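PDB 1NLQ: nucleoplasmin-like protein, which binds core histones and acts as a histone chaperone in the ATP-facilitated assembly of approximately regularly spaced nucleosomal arrays. Local coordinates for residues V33-L38 / N76-F81; V53-D58 / S84-K89. All coordinates share one frame; numbering follows the deposited sequence.

Interaction 1 (V33-L38 / N76-F81)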
ATOM      1  N   VAL A  33     -14.600  -5.809   0.907  1.00 16.67           N
ATOM      2  CA  VAL A  33     -13.329  -5.155   1.153  1.00 16.67           C
ATOM      3  C   VAL A  33     -12.804  -4.668  -0.184  1.00 16.67           C
ATOM      4  O   VAL A  33     -12.652  -5.456  -1.108  1.00 16.67           O
ATOM      5  CB  VAL A  33     -12.294  -6.126   1.757  1.00 18.77           C
ATOM      6  CG1 VAL A  33     -10.998  -5.376   2.062  1.00 18.77           C
ATOM      7  CG2 VAL A  33     -12.854  -6.770   3.021  1.00 18.77           C
ATOM      8  N   ILE A  34     -12.553  -3.372  -0.295  1.00 14.63           N
ATOM      9  CA  ILE A  34     -12.041  -2.834  -1.549  1.00 14.63           C
ATOM     10  C   ILE A  34     -10.541  -2.649  -1.419  1.00 14.63           C
ATOM     11  O   ILE A  34     -10.075  -1.809  -0.651  1.00 14.63           O
ATOM     12  CB  ILE A  34     -12.709  -1.496  -1.896  1.00 14.15           C
ATOM     13  CG1 ILE A  34     -14.211  -1.706  -2.110  1.00 14.15           C
ATOM     14  CG2 ILE A  34     -12.080  -0.915  -3.147  1.00 14.15           C
ATOM     15  CD1 ILE A  34     -14.559  -2.804  -3.111  1.00 14.15           C
ATOM     16  N   LYS A  35      -9.793  -3.446  -2.179  1.00 13.33           N
ATOM     17  CA  LYS A  35      -8.338  -3.425  -2.128  1.00 13.33           C
ATOM     18  C   LYS A  35      -7.652  -2.493  -3.102  1.00 13.33           C
ATOM     19  O   LYS A  35      -6.658  -1.865  -2.757  1.00 13.33           O
ATOM     20  CB  LYS A  35      -7.793  -4.836  -2.351  1.00 17.08           C
ATOM     21  CG  LYS A  35      -8.116  -5.827  -1.247  1.00 17.08           C
ATOM     22  CD  LYS A  35      -7.405  -5.437   0.031  1.00 17.08           C
ATOM     23  CE  LYS A  35      -7.470  -6.535   1.083  1.00 17.08           C
ATOM     24  NZ  LYS A  35      -6.631  -6.189   2.269  1.00 17.08           N
ATOM     25  N   GLN A  36      -8.171  -2.418  -4.317  1.00 13.30           N
ATOM     26  CA  GLN A  36      -7.554  -1.601  -5.348  1.00 13.30           C
ATOM     27  C   GLN A  36      -8.557  -1.010  -6.332  1.00 13.30           C
ATOM     28  O   GLN A  36      -9.558  -1.635  -6.675  1.00 13.30           O
ATOM     29  CB  GLN A  36      -6.512  -2.463  -6.094  1.00 15.70           C
ATOM     30  CG  GLN A  36      -5.891  -1.837  -7.332  1.00 15.70           C
ATOM     31  CD  GLN A  36      -4.915  -2.777  -8.044  1.00 15.70           C
ATOM     32  OE1 GLN A  36      -3.704  -2.682  -7.863  1.00 15.70           O
ATOM     33  NE2 GLN A  36      -5.447  -3.692  -8.849  1.00 15.70           N
ATOM     34  N   ILE A  37      -8.292   0.226  -6.749  1.00 13.21           N
ATOM     35  CA  ILE A  37      -9.113   0.916  -7.737  1.00 13.21           C
ATOM     36  C   ILE A  37      -8.069   1.361  -8.741  1.00 13.21           C
ATOM     37  O   ILE A  37      -7.190   2.165  -8.434  1.00 13.21           O
ATOM     38  CB  ILE A  37      -9.880   2.108  -7.131  1.00 14.13           C
ATOM     39  CG1 ILE A  37     -10.844   1.586  -6.059  1.00 14.13           C
ATOM     40  CG2 ILE A  37     -10.684   2.812  -8.219  1.00 14.13           C
ATOM     41  CD1 ILE A  37     -11.715   2.648  -5.401  1.00 14.13           C
ATOM     42  N   LEU A  38      -8.180   0.811  -9.942  1.00 15.15           N
ATOM     43  CA  LEU A  38      -7.213   1.015 -11.003  1.00 15.15           C
ATOM     44  C   LEU A  38      -7.760   1.690 -12.250  1.00 15.15           C
ATOM     45  O   LEU A  38      -8.853   1.360 -12.709  1.00 15.15           O
ATOM     46  CB  LEU A  38      -6.647  -0.363 -11.352  1.00 15.45           C
ATOM     47  CG  LEU A  38      -5.638  -0.599 -12.471  1.00 15.45           C
ATOM     48  CD1 LEU A  38      -4.302   0.062 -12.152  1.00 15.45           C
ATOM     49  CD2 LEU A  38      -5.465  -2.105 -12.622  1.00 15.45           C
ATOM     50  N   ASN A  76      -5.053   2.206  -3.313  1.00 15.10           N
ATOM     51  CA  ASN A  76      -5.290   0.976  -2.567  1.00 15.10           C
ATOM     52  C   ASN A  76      -5.978   1.371  -1.275  1.00 15.10           C
ATOM     53  O   ASN A  76      -5.352   1.471  -0.228  1.00 15.10           O
ATOM     54  CB  ASN A  76      -3.957   0.291  -2.281  1.00 24.81           C
ATOM     55  CG  ASN A  76      -3.254  -0.155  -3.548  1.00 24.81           C
ATOM     56  OD1 ASN A  76      -3.607  -1.172  -4.137  1.00 24.81           O
ATOM     57  ND2 ASN A  76      -2.269   0.619  -3.988  1.00 24.81           N
ATOM     58  N   PRO A  77      -7.293   1.601  -1.337  1.00 15.76           N
ATOM     59  CA  PRO A  77      -8.062   2.004  -0.157  1.00 15.76           C
ATOM     60  C   PRO A  77      -7.990   1.046   1.027  1.00 15.76           C
ATOM     61  O   PRO A  77      -7.726   1.455   2.163  1.00 15.76           O
ATOM     62  CB  PRO A  77      -9.489   2.123  -0.698  1.00 14.99           C
ATOM     63  CG  PRO A  77      -9.290   2.424  -2.159  1.00 14.99           C
ATOM     64  CD  PRO A  77      -8.165   1.487  -2.519  1.00 14.99           C
ATOM     65  N   ASP A  78      -8.216  -0.235   0.747  1.00 15.19           N
ATOM     66  CA  ASP A  78      -8.238  -1.271   1.771  1.00 15.19           C
ATOM     67  C   ASP A  78      -9.320  -0.914   2.777  1.00 15.19           C
ATOM     68  O   ASP A  78      -9.140  -1.045   3.984  1.00 15.19           O
ATOM     69  CB  ASP A  78      -6.885  -1.414   2.482  1.00 19.22           C
ATOM     70  CG  ASP A  78      -6.819  -2.670   3.353  1.00 19.22           C
ATOM     71  OD1 ASP A  78      -7.556  -3.634   3.051  1.00 19.22           O
ATOM     72  OD2 ASP A  78      -6.038  -2.706   4.336  1.00 19.22           O
ATOM     73  N   VAL A  79     -10.450  -0.443   2.260  1.00 15.24           N
ATOM     74  CA  VAL A  79     -11.566  -0.080   3.114  1.00 15.24           C
ATOM     75  C   VAL A  79     -12.604  -1.180   3.089  1.00 15.24           C
ATOM     76  O   VAL A  79     -12.615  -2.016   2.190  1.00 15.24           O
ATOM     77  CB  VAL A  79     -12.223   1.235   2.657  1.00 14.76           C
ATOM     78  CG1 VAL A  79     -11.236   2.368   2.778  1.00 14.76           C
ATOM     79  CG2 VAL A  79     -12.718   1.109   1.225  1.00 14.76           C
ATOM     80  N   GLU A  80     -13.470  -1.198   4.094  1.00 17.43           N
ATOM     81  CA  GLU A  80     -14.509  -2.206   4.141  1.00 17.43           C
ATOM     82  C   GLU A  80     -15.890  -1.663   4.425  1.00 17.43           C
ATOM     83  O   GLU A  80     -16.056  -0.628   5.070  1.00 17.43           O
ATOM     84  CB  GLU A  80     -14.168  -3.288   5.159  1.00 34.80           C
ATOM     85  CG  GLU A  80     -13.725  -2.800   6.507  1.00 34.80           C
ATOM     86  CD  GLU A  80     -13.478  -3.963   7.447  1.00 34.80           C
ATOM     87  OE1 GLU A  80     -12.686  -4.862   7.084  1.00 34.80           O
ATOM     88  OE2 GLU A  80     -14.078  -3.983   8.541  1.00 34.80           O
ATOM     89  N   PHE A  81     -16.877  -2.381   3.913  1.00 16.03           N
ATOM     90  CA  PHE A  81     -18.276  -2.033   4.076  1.00 16.03           C
ATOM     91  C   PHE A  81     -18.945  -3.281   4.632  1.00 16.03           C
ATOM     92  O   PHE A  81     -18.940  -4.341   4.010  1.00 16.03           O
ATOM     93  CB  PHE A  81     -18.863  -1.644   2.725  1.00 15.26           C
ATOM     94  CG  PHE A  81     -18.099  -0.547   2.037  1.00 15.26           C
ATOM     95  CD1 PHE A  81     -17.160  -0.837   1.048  1.00 15.26           C
ATOM     96  CD2 PHE A  81     -18.275   0.775   2.422  1.00 15.26           C
ATOM     97  CE1 PHE A  81     -16.408   0.179   0.458  1.00 15.26           C
ATOM     98  CE2 PHE A  81     -17.533   1.797   1.842  1.00 15.26           C
ATOM     99  CZ  PHE A  81     -16.593   1.502   0.858  1.00 15.26           C
TER
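An antiparallel backbone pairing joins strand 31-39 to strand 74-82, the outermost strand, within this chain, of a four-stranded sheet, where Ile34 faces Val79. Ile34 N donates to Val79 O over 2.8 Å, with an N-H...O angle of 161°. In return, Ile34 O receives two weak bonds, from Val79 N and from Asp78 N: Asp78 and Val79 together face Ile34 as a G1 beta bulge. Asp78 holds the bulge's first position with positive phi (59°), a left-handed backbone that aspartate tolerates better than most residues other than glycine. Its side chain lies alongside Lys35, whose bend at chi2 (-67°) brings NZ to Asp78 OD1 at 2.8 Å, above the carboxylate plane. The sheet is one of two in the eight-stranded jelly-roll N-terminal core of the nucleoplasmin family, five copies of which form a ring, and the ion pair belongs to that ring: Asp78 OD2 also meets Lys35 of one neighbouring subunit, while Lys35 NZ reaches Asp78 of another neighbouring subunit. Such alternating charges suit a lysine and an aspartate at a subunit border. On the sheet face of Ile34 and Val79, the chemistry is apolar. Ile34 CG1 reaches the edge of the Phe81 ring in its plane, 3.9 Å from CE1, and Ile34 CB meets Val79 CG2 at 4.1 Å. Further along, the rigid Pro77 ring offers CG to Ile37 CD1, 4.1 Å away.

Interaction 2 (V53-D58 / S84-K89)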
ATOM      1  N   VAL A  53     -18.201   6.579  -3.405  1.00 17.29           N
ATOM      2  CA  VAL A  53     -18.867   5.449  -2.785  1.00 17.29           C
ATOM      3  C   VAL A  53     -20.089   5.976  -2.039  1.00 17.29           C
ATOM      4  O   VAL A  53     -20.055   7.061  -1.461  1.00 17.29           O
ATOM      5  CB  VAL A  53     -17.924   4.678  -1.807  1.00 18.22           C
ATOM      6  CG1 VAL A  53     -17.595   5.525  -0.595  1.00 18.22           C
ATOM      7  CG2 VAL A  53     -18.586   3.384  -1.364  1.00 18.22           C
ATOM      8  N   ASN A  54     -21.175   5.210  -2.087  1.00 21.35           N
ATOM      9  CA  ASN A  54     -22.412   5.595  -1.423  1.00 21.35           C
ATOM     10  C   ASN A  54     -22.960   4.473  -0.562  1.00 21.35           C
ATOM     11  O   ASN A  54     -23.094   3.341  -1.012  1.00 21.35           O
ATOM     12  CB  ASN A  54     -23.488   5.966  -2.445  1.00 22.76           C
ATOM     13  CG  ASN A  54     -23.111   7.161  -3.281  1.00 22.76           C
ATOM     14  OD1 ASN A  54     -22.418   7.037  -4.300  1.00 22.76           O
ATOM     15  ND2 ASN A  54     -23.550   8.338  -2.851  1.00 22.76           N
ATOM     16  N   THR A  55     -23.274   4.791   0.683  1.00 28.30           N
ATOM     17  CA  THR A  55     -23.861   3.812   1.582  1.00 28.30           C
ATOM     18  C   THR A  55     -24.896   4.544   2.417  1.00 28.30           C
ATOM     19  O   THR A  55     -24.556   5.393   3.232  1.00 28.30           O
ATOM     20  CB  THR A  55     -22.815   3.168   2.514  1.00 32.44           C
ATOM     21  OG1 THR A  55     -22.061   2.184   1.794  1.00 32.44           O
ATOM     22  CG2 THR A  55     -23.503   2.493   3.682  1.00 32.44           C
ATOM     23  N   PRO A  56     -26.181   4.227   2.217  1.00 43.26           N
ATOM     24  CA  PRO A  56     -27.223   4.906   2.996  1.00 43.26           C
ATOM     25  C   PRO A  56     -27.031   4.634   4.480  1.00 43.26           C
ATOM     26  O   PRO A  56     -27.117   5.544   5.316  1.00 43.26           O
ATOM     27  CB  PRO A  56     -28.514   4.286   2.460  1.00 47.67           C
ATOM     28  CG  PRO A  56     -28.138   3.876   1.040  1.00 47.67           C
ATOM     29  CD  PRO A  56     -26.779   3.264   1.277  1.00 47.67           C
ATOM     30  N   LYS A  57     -26.759   3.368   4.781  1.00 43.27           N
ATOM     31  CA  LYS A  57     -26.545   2.879   6.137  1.00 43.27           C
ATOM     32  C   LYS A  57     -25.756   3.826   7.033  1.00 43.27           C
ATOM     33  O   LYS A  57     -25.970   3.857   8.248  1.00 43.27           O
ATOM     34  CB  LYS A  57     -25.841   1.518   6.072  1.00 46.67           C
ATOM     35  CG  LYS A  57     -25.661   0.833   7.420  1.00 46.67           C
ATOM     36  CD  LYS A  57     -25.004  -0.538   7.266  1.00 46.67           C
ATOM     37  CE  LYS A  57     -25.073  -1.336   8.560  1.00 46.67           C
ATOM     38  NZ  LYS A  57     -24.391  -2.652   8.515  1.00 46.67           N
ATOM     39  N   ASP A  58     -24.850   4.600   6.440  1.00 46.45           N
ATOM     40  CA  ASP A  58     -24.034   5.532   7.210  1.00 46.45           C
ATOM     41  C   ASP A  58     -24.004   6.963   6.662  1.00 46.45           C
ATOM     42  O   ASP A  58     -23.023   7.692   6.869  1.00 46.45           O
ATOM     43  CB  ASP A  58     -22.613   4.984   7.295  1.00 55.94           C
ATOM     44  CG  ASP A  58     -22.586   3.524   7.691  1.00 55.94           C
ATOM     45  OD1 ASP A  58     -23.000   3.215   8.836  1.00 55.94           O
ATOM     46  OD2 ASP A  58     -22.172   2.679   6.862  1.00 55.94           O
ATOM     47  N   SER A  84     -24.082  -3.795   4.341  1.00 26.51           N
ATOM     48  CA  SER A  84     -24.706  -2.591   3.835  1.00 26.51           C
ATOM     49  C   SER A  84     -24.711  -2.573   2.320  1.00 26.51           C
ATOM     50  O   SER A  84     -23.906  -3.244   1.673  1.00 26.51           O
ATOM     51  CB  SER A  84     -24.002  -1.343   4.401  1.00 34.97           C
ATOM     52  OG  SER A  84     -22.598  -1.385   4.203  1.00 34.97           O
ATOM     53  N   LYS A  85     -25.658  -1.837   1.760  1.00 28.10           N
ATOM     54  CA  LYS A  85     -25.759  -1.710   0.320  1.00 28.10           C
ATOM     55  C   LYS A  85     -24.764  -0.632  -0.087  1.00 28.10           C
ATOM     56  O   LYS A  85     -24.841   0.506   0.392  1.00 28.10           O
ATOM     57  CB  LYS A  85     -27.174  -1.288  -0.083  1.00 38.55           C
ATOM     58  CG  LYS A  85     -27.367  -1.210  -1.575  1.00 38.55           C
ATOM     59  CD  LYS A  85     -28.737  -0.702  -1.935  1.00 38.55           C
ATOM     60  CE  LYS A  85     -28.872  -0.539  -3.442  1.00 38.55           C
ATOM     61  NZ  LYS A  85     -30.055   0.280  -3.804  1.00 38.55           N
ATOM     62  N   VAL A  86     -23.831  -0.984  -0.964  1.00 21.26           N
ATOM     63  CA  VAL A  86     -22.829  -0.020  -1.394  1.00 21.26           C
ATOM     64  C   VAL A  86     -22.864   0.254  -2.888  1.00 21.26           C
ATOM     65  O   VAL A  86     -22.849  -0.667  -3.694  1.00 21.26           O
ATOM     66  CB  VAL A  86     -21.417  -0.504  -1.028  1.00 24.71           C
ATOM     67  CG1 VAL A  86     -20.386   0.506  -1.492  1.00 24.71           C
ATOM     68  CG2 VAL A  86     -21.315  -0.714   0.465  1.00 24.71           C
ATOM     69  N   THR A  87     -22.903   1.528  -3.261  1.00 17.69           N
ATOM     70  CA  THR A  87     -22.915   1.863  -4.677  1.00 17.69           C
ATOM     71  C   THR A  87     -21.693   2.700  -5.046  1.00 17.69           C
ATOM     72  O   THR A  87     -21.414   3.706  -4.400  1.00 17.69           O
ATOM     73  CB  THR A  87     -24.166   2.662  -5.054  1.00 23.57           C
ATOM     74  OG1 THR A  87     -25.342   1.903  -4.736  1.00 23.57           O
ATOM     75  CG2 THR A  87     -24.157   2.949  -6.543  1.00 23.57           C
ATOM     76  N   PHE A  88     -20.967   2.273  -6.078  1.00 20.75           N
ATOM     77  CA  PHE A  88     -19.780   2.990  -6.547  1.00 20.75           C
ATOM     78  C   PHE A  88     -20.168   3.706  -7.825  1.00 20.75           C
ATOM     79  O   PHE A  88     -20.774   3.102  -8.712  1.00 20.75           O
ATOM     80  CB  PHE A  88     -18.632   2.026  -6.866  1.00 17.59           C
ATOM     81  CG  PHE A  88     -18.197   1.191  -5.704  1.00 17.59           C
ATOM     82  CD1 PHE A  88     -18.577  -0.140  -5.618  1.00 17.59           C
ATOM     83  CD2 PHE A  88     -17.401   1.731  -4.696  1.00 17.59           C
ATOM     84  CE1 PHE A  88     -18.180  -0.927  -4.554  1.00 17.59           C
ATOM     85  CE2 PHE A  88     -16.993   0.955  -3.621  1.00 17.59           C
ATOM     86  CZ  PHE A  88     -17.383  -0.382  -3.547  1.00 17.59           C
ATOM     87  N   LYS A  89     -19.834   4.984  -7.929  1.00 17.37           N
ATOM     88  CA  LYS A  89     -20.186   5.721  -9.132  1.00 17.37           C
ATOM     89  C   LYS A  89     -19.040   6.550  -9.673  1.00 17.37           C
ATOM     90  O   LYS A  89     -18.324   7.191  -8.915  1.00 17.37           O
ATOM     91  CB  LYS A  89     -21.378   6.640  -8.878  1.00 29.92           C
ATOM     92  CG  LYS A  89     -21.837   7.317 -10.152  1.00 29.92           C
ATOM     93  CD  LYS A  89     -23.133   8.073  -9.994  1.00 29.92           C
ATOM     94  CE  LYS A  89     -23.480   8.745 -11.315  1.00 29.92           C
ATOM     95  NZ  LYS A  89     -24.705   9.574 -11.247  1.00 29.92           N
TER
HETATM   96  O   HOH W   1     -21.123   0.886   4.726  1.00 32.16           O
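Two backbone hydrogen bonds link Asn54 and Thr87 across an antiparallel ladder. Asn54 N reaches Thr87 O at 2.8 Å, and Thr87 N returns the bond to Asn54 O at 2.9 Å, nearly straight at 168°. Their polar side chains share the outer face, where Asn54 ND2 turns to Glu52 and Thr87 OG1 to Thr19. Toward the strand ends, a water bridges the end of 53-58, with its 3-10 segment at residues 56-57, to Ser84: it donates to Asp58 OD2 at 3.0 Å, lies 2.8 Å from Ser84 OG, and has a weaker link to Thr55 OG1. Hydroxyl groups suit this spot, since each can donate or accept a bond; Ser84 OG is also bonded to Tyr82 O. On the other face Val53 CG2, set anti to the backbone N, packs tightly on Val86 CG1, 3.4 Å away, and approaches Phe88 CE2 at 3.7 Å. Val86 CG1 itself lies over one face of the Phe88 ring, offset toward its rim. These branched and aromatic groups fill the inner side of the sheet. Strand 86-92 runs between 17-20 and 48-55, which in turn pairs with 60-68; Phe81 of strand 74-82 closes over Val53, Thr55 and Val86 from the opposing sheet.

Interactions 1 and 2 belong to the two facing sheets of the jelly roll. Their segments alternate along the chain: strand 31-39 leads to 48-55, and 74-82 to 86-92, so both connections pass from one sheet to the other. The apolar faces meet in the core, where Phe81 CZ lies 3.5 Å from Val53 CG2 and Ile34 CG1 lies 3.7 Å from Phe88 CZ. Their polar sides differ. Interaction 1 has an ion pair that continues into neighbouring subunits of the ring, whereas interaction 2 has a more exposed end with a water bridge between its segments and touches a neighbouring subunit more lightly.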